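Local coordinates for protein endoglucanase family 5 (Clostridium acetobutylicum ATCC 824, PDB 6PZ7) that probably hydrolyses beta-1,4-glucan chains such as cellulose, as a broad-specificity endoglucanase of glycoside hydrolase family 5, subfamily 4, at residues S236-E241 and A282-F287; A246-L251 and R293-T298; G268-I273 and K286-D291. All coordinates share one frame; numbering follows the deposited sequence.

Contact 1: residues S236-E241 and A282-F287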
loop_
_atom_site.group_PDB
_atom_site.type_symbol
_atom_site.label_atom_id
_atom_site.label_comp_id
_atom_site.label_asym_id
_atom_site.label_seq_id
_atom_site.Cartn_x
_atom_site.Cartn_y
_atom_site.Cartn_z
ATOM N N SER A 236 14.844 -14.139 15.389
ATOM C CA SER A 236 14.408 -14.897 14.230
ATOM C C SER A 236 13.282 -15.876 14.536
ATOM O O SER A 236 12.904 -16.657 13.661
ATOM C CB SER A 236 15.586 -15.660 13.631
ATOM O OG SER A 236 16.050 -16.620 14.545
ATOM N N HIS A 237 12.719 -15.822 15.745
ATOM C CA HIS A 237 11.652 -16.721 16.151
ATOM C C HIS A 237 10.362 -15.984 16.418
ATOM O O HIS A 237 10.356 -14.907 17.016
ATOM C CB HIS A 237 12.074 -17.517 17.405
ATOM C CG HIS A 237 13.230 -18.430 17.145
ATOM N ND1 HIS A 237 14.475 -18.238 17.706
ATOM C CD2 HIS A 237 13.347 -19.508 16.334
ATOM C CE1 HIS A 237 15.297 -19.184 17.285
ATOM N NE2 HIS A 237 14.637 -19.973 16.455
ATOM N N TRP A 238 9.266 -16.558 15.941
ATOM C CA TRP A 238 7.931 -16.053 16.222
ATOM C C TRP A 238 7.055 -17.253 16.479
ATOM O O TRP A 238 7.068 -18.198 15.684
ATOM C CB TRP A 238 7.356 -15.241 15.037
ATOM C CG TRP A 238 6.097 -14.486 15.411
ATOM C CD1 TRP A 238 6.045 -13.186 15.817
ATOM C CD2 TRP A 238 4.750 -14.975 15.442
ATOM N NE1 TRP A 238 4.751 -12.834 16.110
ATOM C CE2 TRP A 238 3.935 -13.911 15.871
ATOM C CE3 TRP A 238 4.157 -16.221 15.172
ATOM C CZ2 TRP A 238 2.573 -14.048 16.042
ATOM C CZ3 TRP A 238 2.795 -16.348 15.318
ATOM C CH2 TRP A 238 2.015 -15.261 15.772
ATOM N N GLY A 239 6.244 -17.184 17.508
ATOM C CA GLY A 239 5.300 -18.222 17.846
ATOM C C GLY A 239 5.016 -18.152 19.334
ATOM O O GLY A 239 5.819 -17.725 20.160
ATOM N N GLY A 240 3.855 -18.638 19.698
ATOM C CA GLY A 240 3.515 -18.771 21.093
ATOM C C GLY A 240 2.566 -17.683 21.562
ATOM O O GLY A 240 2.243 -16.714 20.859
ATOM N N GLU A 241 2.121 -17.873 22.779
ATOM C CA GLU A 241 1.019 -17.070 23.302
ATOM C C GLU A 241 1.363 -15.585 23.411
ATOM O O GLU A 241 0.526 -14.728 23.118
ATOM C CB GLU A 241 0.580 -17.615 24.673
ATOM C CG GLU A 241 -0.136 -18.958 24.602
ATOM C CD GLU A 241 -1.312 -18.951 23.635
ATOM O OE1 GLU A 241 -1.218 -19.608 22.559
ATOM O OE2 GLU A 241 -2.321 -18.262 23.936
ATOM N N ALA A 282 6.083 -18.165 8.482
ATOM C CA ALA A 282 4.786 -18.742 8.134
ATOM C C ALA A 282 3.841 -18.755 9.321
ATOM O O ALA A 282 2.654 -18.484 9.165
ATOM C CB ALA A 282 4.980 -20.149 7.557
ATOM N N SER A 283 4.341 -19.069 10.509
ATOM C CA SER A 283 3.483 -19.011 11.698
ATOM C C SER A 283 2.940 -17.605 11.921
ATOM O O SER A 283 1.749 -17.407 12.171
ATOM C CB SER A 283 4.265 -19.459 12.926
ATOM O OG SER A 283 4.597 -20.846 12.902
ATOM N N LEU A 284 3.789 -16.601 11.738
ATOM C CA LEU A 284 3.365 -15.212 11.866
ATOM C C LEU A 284 2.323 -14.882 10.818
ATOM O O LEU A 284 1.269 -14.312 11.118
ATOM C CB LEU A 284 4.566 -14.262 11.764
ATOM C CG LEU A 284 4.217 -12.779 11.580
ATOM C CD1 LEU A 284 3.391 -12.238 12.745
ATOM C CD2 LEU A 284 5.514 -11.981 11.441
ATOM N N ALA A 285 2.612 -15.201 9.548
ATOM C CA ALA A 285 1.689 -14.837 8.469
ATOM C C ALA A 285 0.350 -15.520 8.658
ATOM O O ALA A 285 -0.700 -14.914 8.433
ATOM C CB ALA A 285 2.285 -15.199 7.112
ATOM N N LYS A 286 0.363 -16.790 9.056
ATOM C CA LYS A 286 -0.898 -17.500 9.235
ATOM C C LYS A 286 -1.777 -16.788 10.256
ATOM O O LYS A 286 -2.972 -16.559 10.025
ATOM C CB LYS A 286 -0.627 -18.934 9.669
ATOM C CG LYS A 286 -1.892 -19.753 9.803
ATOM C CD LYS A 286 -1.564 -21.216 10.152
ATOM C CE LYS A 286 -2.839 -22.038 10.331
ATOM N NZ LYS A 286 -2.574 -23.505 10.262
ATOM N N PHE A 287 -1.204 -16.452 11.419
ATOM C CA PHE A 287 -1.970 -15.796 12.473
ATOM C C PHE A 287 -2.367 -14.393 12.055
ATOM O O PHE A 287 -3.516 -13.985 12.268
ATOM C CB PHE A 287 -1.179 -15.763 13.776
ATOM C CG PHE A 287 -1.964 -15.220 14.924
ATOM C CD1 PHE A 287 -2.853 -16.024 15.620
ATOM C CD2 PHE A 287 -1.864 -13.893 15.287
ATOM C CE1 PHE A 287 -3.601 -15.507 16.657
ATOM C CE2 PHE A 287 -2.624 -13.387 16.340
ATOM C CZ PHE A 287 -3.487 -14.185 17.005
#
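Trp238 lays one face of its indole over the backbone and side chain of Leu284. The CA of Leu284 stands 3.7 Å from the centroid of the six-membered ring, 19° off its normal, which makes a CH-pi contact. CD1 of Leu284 packs against CE2 of Trp238 at 3.6 Å and also reaches NE1. Two torsions explain the fit. Trp238 has CG anti to the backbone N (chi1 -169°), which swings the indole from the loop onto the helix. Leu284 has the same first torsion (chi1 167°), which takes CD1 to the indole face. The Trp238 and Leu284 side chains cross at about a right angle.

The far rim of the indole reaches the next turn, where CH2 of Trp238 meets CB of Phe287 at 3.8 Å. Ser283 lies just before Leu284. Its carbonyl O is 3.5 Å from CZ3 of Trp238, and its hydroxyl is hydrogen-bonded back to Ser279 O. No hydrogen bond joins the two segments. Nearby, Trp238 N is bonded to Ser280 OG, one turn earlier on the helix. The ring also meets Pro225 and Phe228. A loop tryptophan thus packs on helix 278-294, one of the outer helices of the family 5 TIM barrel.

Contact 2: residues A246-L251 and R293-T298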
loop_
_atom_site.group_PDB
_atom_site.type_symbol
_atom_site.label_atom_id
_atom_site.label_comp_id
_atom_site.label_asym_id
_atom_site.label_seq_id
_atom_site.Cartn_x
_atom_site.Cartn_y
_atom_site.Cartn_z
ATOM N N ALA A 246 0.310 -10.055 21.458
ATOM C CA ALA A 246 0.735 -8.714 21.050
ATOM C C ALA A 246 0.157 -8.361 19.687
ATOM O O ALA A 246 -0.329 -7.236 19.453
ATOM C CB ALA A 246 2.262 -8.642 21.010
ATOM N N LEU A 247 0.208 -9.298 18.735
ATOM C CA LEU A 247 -0.301 -9.009 17.406
ATOM C C LEU A 247 -1.810 -8.856 17.413
ATOM O O LEU A 247 -2.355 -7.956 16.764
ATOM C CB LEU A 247 0.161 -10.101 16.435
ATOM C CG LEU A 247 -0.295 -9.920 14.987
ATOM C CD1 LEU A 247 0.024 -8.592 14.411
ATOM C CD2 LEU A 247 0.291 -11.028 14.138
ATOM N N ASP A 248 -2.510 -9.710 18.135
ATOM C CA ASP A 248 -3.954 -9.551 18.268
ATOM C C ASP A 248 -4.308 -8.204 18.880
ATOM O O ASP A 248 -5.290 -7.558 18.464
ATOM C CB ASP A 248 -4.556 -10.681 19.110
ATOM C CG ASP A 248 -6.036 -10.587 19.181
ATOM O OD1 ASP A 248 -6.675 -10.756 18.131
ATOM O OD2 ASP A 248 -6.564 -10.360 20.312
ATOM N N GLY A 249 -3.536 -7.750 19.868
ATOM C CA GLY A 249 -3.777 -6.432 20.442
ATOM C C GLY A 249 -3.654 -5.324 19.403
ATOM O O GLY A 249 -4.455 -4.376 19.383
ATOM N N GLN A 250 -2.649 -5.404 18.529
ATOM C CA GLN A 250 -2.471 -4.379 17.508
ATOM C C GLN A 250 -3.616 -4.406 16.507
ATOM O O GLN A 250 -4.157 -3.352 16.134
ATOM C CB GLN A 250 -1.128 -4.594 16.816
ATOM C CG GLN A 250 0.091 -4.300 17.682
ATOM C CD GLN A 250 1.345 -4.838 17.082
ATOM O OE1 GLN A 250 1.379 -5.954 16.561
ATOM N NE2 GLN A 250 2.399 -4.057 17.141
ATOM N N LEU A 251 -4.027 -5.591 16.073
ATOM C CA LEU A 251 -5.139 -5.702 15.137
ATOM C C LEU A 251 -6.443 -5.273 15.781
ATOM O O LEU A 251 -7.272 -4.623 15.140
ATOM C CB LEU A 251 -5.206 -7.116 14.553
ATOM C CG LEU A 251 -4.033 -7.522 13.665
ATOM C CD1 LEU A 251 -4.070 -9.016 13.421
ATOM C CD2 LEU A 251 -4.089 -6.774 12.349
ATOM N N ARG A 293 -8.494 -11.103 9.144
ATOM C CA ARG A 293 -9.735 -11.402 8.438
ATOM C C ARG A 293 -10.906 -11.520 9.409
ATOM O O ARG A 293 -12.022 -11.078 9.094
ATOM C CB ARG A 293 -9.603 -12.684 7.614
ATOM C CG ARG A 293 -10.920 -13.191 6.980
ATOM C CD ARG A 293 -11.212 -12.638 5.570
ATOM N NE ARG A 293 -11.541 -11.213 5.536
ATOM C CZ ARG A 293 -10.858 -10.281 4.860
ATOM N NH1 ARG A 293 -9.796 -10.616 4.139
ATOM N NH2 ARG A 293 -11.267 -9.030 4.922
ATOM N N LYS A 294 -10.677 -12.097 10.591
ATOM C CA LYS A 294 -11.752 -12.164 11.564
ATOM C C LYS A 294 -12.225 -10.779 11.965
ATOM O O LYS A 294 -13.392 -10.611 12.350
ATOM C CB LYS A 294 -11.260 -12.925 12.783
ATOM C CG LYS A 294 -11.200 -14.431 12.574
ATOM C CD LYS A 294 -10.655 -15.158 13.800
ATOM C CE LYS A 294 -10.543 -16.657 13.526
ATOM N NZ LYS A 294 -9.868 -17.368 14.643
ATOM N N LYS A 295 -11.349 -9.790 11.894
ATOM C CA LYS A 295 -11.635 -8.391 12.178
ATOM C C LYS A 295 -11.989 -7.592 10.930
ATOM O O LYS A 295 -12.021 -6.352 11.002
ATOM C CB LYS A 295 -10.451 -7.783 12.933
ATOM C CG LYS A 295 -10.270 -8.407 14.331
ATOM C CD LYS A 295 -8.892 -8.120 14.902
ATOM C CE LYS A 295 -8.748 -8.454 16.383
ATOM N NZ LYS A 295 -9.244 -9.796 16.775
ATOM N N GLY A 296 -12.243 -8.235 9.803
ATOM C CA GLY A 296 -12.659 -7.535 8.609
ATOM C C GLY A 296 -11.564 -6.830 7.835
ATOM O O GLY A 296 -11.876 -6.016 6.950
ATOM N N ILE A 297 -10.300 -7.103 8.134
ATOM C CA ILE A 297 -9.161 -6.393 7.564
ATOM C C ILE A 297 -8.452 -7.271 6.540
ATOM O O ILE A 297 -8.096 -8.425 6.833
ATOM C CB ILE A 297 -8.174 -5.984 8.669
ATOM C CG1 ILE A 297 -8.838 -5.081 9.721
ATOM C CG2 ILE A 297 -6.959 -5.305 8.068
ATOM C CD1 ILE A 297 -8.083 -5.003 11.028
ATOM N N THR A 298 -8.249 -6.746 5.336
ATOM C CA THR A 298 -7.474 -7.393 4.277
ATOM C C THR A 298 -6.035 -6.909 4.322
ATOM O O THR A 298 -5.790 -5.712 4.557
ATOM C CB THR A 298 -8.123 -7.123 2.936
ATOM O OG1 THR A 298 -9.334 -7.884 2.919
ATOM C CG2 THR A 298 -7.270 -7.513 1.773
#
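Asp248 of helix 241-259 forms a salt bridge with Lys295, the residue just past the end of helix 278-294. These two helices are neighbours on the outside of the TIM barrel. The second ends here in a Schellman motif. Gly296, with positive phi, is its C-prime residue, and Gly296 N bonds to Arg293 O. The chain then turns towards strand 298-303.

The apolar part lies deeper. CD of Lys295 rests on CB of Leu251 at 3.8 Å. Ile297 is set more loosely, its CD1 4.2 Å from the carbonyl O of Leu251. Leu251 and Ile297 both also touch Ile267 of strand 265-270.

The charged part is a single bond across the segments. The lysine chain is extended until chi4 (48°), where it bends to bring NZ round to the aspartate. Asp291 OD1 is a second salt-bridge partner of NZ. Asp291 OD2 lies very close to Asp248 OD1. This closeness is consistent with a proton held between the two acids, not assigned to either, and the lysine charge probably helps further. Lys295 NZ meets Asp248 OD1 at 3.1 Å on its syn side, 21° out of the carboxylate plane.

Contact 3: residues G268-I273 and K286-D291. Unlike the reference sequence in segment 268-273: Gln269 (reference Glu).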
loop_
_atom_site.group_PDB
_atom_site.type_symbol
_atom_site.label_atom_id
_atom_site.label_comp_id
_atom_site.label_asym_id
_atom_site.label_seq_id
_atom_site.Cartn_x
_atom_site.Cartn_y
_atom_site.Cartn_z
ATOM N N GLY A 268 -2.037 -2.304 3.700
ATOM C CA GLY A 268 -1.487 -2.376 2.370
ATOM C C GLY A 268 -0.051 -2.799 2.288
ATOM O O GLY A 268 0.433 -3.077 1.177
ATOM N N GLN A 269 0.648 -2.881 3.415
ATOM C CA GLN A 269 1.973 -3.491 3.518
ATOM C C GLN A 269 2.077 -4.191 4.862
ATOM O O GLN A 269 1.868 -3.580 5.919
ATOM C CB GLN A 269 3.118 -2.496 3.423
ATOM C CG GLN A 269 3.150 -1.708 2.097
ATOM C CD GLN A 269 4.322 -0.771 1.925
ATOM O OE1 GLN A 269 4.280 0.107 1.032
ATOM N NE2 GLN A 269 5.292 -0.860 2.748
ATOM N N PHE A 270 2.515 -5.452 4.816
ATOM C CA PHE A 270 3.038 -6.189 5.973
ATOM C C PHE A 270 4.039 -7.183 5.418
ATOM O O PHE A 270 4.126 -7.386 4.214
ATOM C CB PHE A 270 1.953 -6.850 6.806
ATOM C CG PHE A 270 1.431 -8.181 6.275
ATOM C CD1 PHE A 270 0.819 -8.308 5.051
ATOM C CD2 PHE A 270 1.537 -9.327 7.068
ATOM C CE1 PHE A 270 0.359 -9.518 4.585
ATOM C CE2 PHE A 270 1.058 -10.542 6.613
ATOM C CZ PHE A 270 0.462 -10.632 5.374
ATOM N N GLY A 271 4.771 -7.855 6.285
ATOM C CA GLY A 271 5.720 -8.863 5.844
ATOM C C GLY A 271 6.810 -9.059 6.865
ATOM O O GLY A 271 6.819 -8.433 7.929
ATOM N N SER A 272 7.740 -9.946 6.517
ATOM C CA SER A 272 8.933 -10.207 7.329
ATOM C C SER A 272 10.105 -10.467 6.414
ATOM O O SER A 272 9.931 -10.953 5.288
ATOM C CB SER A 272 8.696 -11.413 8.256
ATOM O OG SER A 272 8.435 -12.603 7.486
ATOM N N ILE A 273 11.316 -10.174 6.916
ATOM C CA ILE A 273 12.528 -10.442 6.163
ATOM C C ILE A 273 12.987 -11.886 6.369
ATOM O O ILE A 273 12.653 -12.564 7.349
ATOM C CB ILE A 273 13.648 -9.431 6.508
ATOM C CG1 ILE A 273 14.081 -9.523 7.976
ATOM C CG2 ILE A 273 13.165 -8.030 6.124
ATOM C CD1 ILE A 273 15.329 -8.693 8.312
ATOM N N LYS A 286 0.363 -16.790 9.056
ATOM C CA LYS A 286 -0.898 -17.500 9.235
ATOM C C LYS A 286 -1.777 -16.788 10.256
ATOM O O LYS A 286 -2.972 -16.559 10.025
ATOM C CB LYS A 286 -0.627 -18.934 9.669
ATOM C CG LYS A 286 -1.892 -19.753 9.803
ATOM C CD LYS A 286 -1.564 -21.216 10.152
ATOM C CE LYS A 286 -2.839 -22.038 10.331
ATOM N NZ LYS A 286 -2.574 -23.505 10.262
ATOM N N PHE A 287 -1.204 -16.452 11.419
ATOM C CA PHE A 287 -1.970 -15.796 12.473
ATOM C C PHE A 287 -2.367 -14.393 12.055
ATOM O O PHE A 287 -3.516 -13.985 12.268
ATOM C CB PHE A 287 -1.179 -15.763 13.776
ATOM C CG PHE A 287 -1.964 -15.220 14.924
ATOM C CD1 PHE A 287 -2.853 -16.024 15.620
ATOM C CD2 PHE A 287 -1.864 -13.893 15.287
ATOM C CE1 PHE A 287 -3.601 -15.507 16.657
ATOM C CE2 PHE A 287 -2.624 -13.387 16.340
ATOM C CZ PHE A 287 -3.487 -14.185 17.005
ATOM N N TYR A 288 -1.458 -13.648 11.428
ATOM C CA TYR A 288 -1.740 -12.274 11.033
ATOM C C TYR A 288 -2.910 -12.237 10.070
ATOM O O TYR A 288 -3.878 -11.502 10.283
ATOM C CB TYR A 288 -0.460 -11.684 10.430
ATOM C CG TYR A 288 -0.364 -10.190 10.255
ATOM C CD1 TYR A 288 0.790 -9.527 10.634
ATOM C CD2 TYR A 288 -1.377 -9.448 9.673
ATOM C CE1 TYR A 288 0.945 -8.130 10.437
ATOM C CE2 TYR A 288 -1.253 -8.052 9.484
ATOM C CZ TYR A 288 -0.104 -7.417 9.874
ATOM O OH TYR A 288 -0.032 -6.048 9.641
ATOM N N VAL A 289 -2.844 -13.013 8.988
ATOM C CA VAL A 289 -3.894 -12.967 7.981
ATOM C C VAL A 289 -5.215 -13.465 8.558
ATOM O O VAL A 289 -6.271 -12.867 8.304
ATOM C CB VAL A 289 -3.469 -13.726 6.707
ATOM C CG1 VAL A 289 -4.626 -13.840 5.736
ATOM C CG2 VAL A 289 -2.255 -13.097 6.080
ATOM N N SER A 290 -5.199 -14.558 9.340
ATOM C CA SER A 290 -6.461 -15.100 9.836
ATOM C C SER A 290 -7.083 -14.183 10.882
ATOM O O SER A 290 -8.299 -13.957 10.862
ATOM C CB SER A 290 -6.258 -16.508 10.378
ATOM O OG SER A 290 -5.385 -16.520 11.484
ATOM N N ASP A 291 -6.286 -13.633 11.779
ATOM C CA ASP A 291 -6.843 -12.724 12.788
ATOM C C ASP A 291 -7.315 -11.423 12.148
ATOM O O ASP A 291 -8.385 -10.892 12.492
ATOM C CB ASP A 291 -5.797 -12.456 13.868
ATOM C CG ASP A 291 -6.385 -11.909 15.142
ATOM O OD1 ASP A 291 -7.602 -12.071 15.377
ATOM O OD2 ASP A 291 -5.629 -11.317 15.921
#
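Phe270 and Tyr288 carry this contact, with Val289 as a third partner. Phe270 is the last residue of strand 265-270, and its side chain points out of the barrel wall towards helix 278-294. Gln269 before it points away from the helix. It stands in place of a reference Glu, probably at the strand position where family 5 enzymes carry their nucleophile. CG of Phe270 sits between the backbone N and the carbonyl carbon (chi1 81°), and this turns the ring onto the tyrosine. CD2 of Phe270 stands over the centre of the Tyr288 ring, 3.6 Å from Tyr288 CE1. The rings meet obliquely, centroids 4.4 Å apart and planes at 41°. The two side chains run past each other in opposite directions, and the phenol end of Tyr288 lies beside the base of Phe270. There Tyr288 OH is 3.6 Å from Phe270 CB.

Val289 meets the other end of the phenylalanine. Its CG2 touches Phe270 CZ at 3.7 Å. Trp301 of the next strand packs edge-to-face with Phe270, and Thr299 of that strand touches both Phe270 and Val289.

The contact is mainly apolar, and no hydrogen bond joins the segments. The polar end of Tyr288 is satisfied by Met222 O. The tyrosine can therefore be buried between helix and barrel wall: its ring gives an apolar surface to Phe270, while its hydroxyl ties the helix to the loop that follows strand 216-221.

Overall arrangement
The three contacts share helix 278-294 and lie on the same side of the chain's centre. Contact 1 is the outermost, its centre about 23 Å from that of the chain, against about 17 Å for contact 2 and 13 Å for contact 3. The centre of contact 3 is about 10 Å from those of contacts 1 and 2, which are about 14 Å apart. Along the chain, contact 3 is nested inside the loop closed by contact 2, whereas contacts 1 and 2 cross. Contacts 1 and 3 share Lys286 and Phe287. Leu247 of contact 2 touches Leu284 and Phe287 of contact 1 and Tyr288 of contact 3. Together they pack one helix against a loop, the preceding helix and strand 265-270.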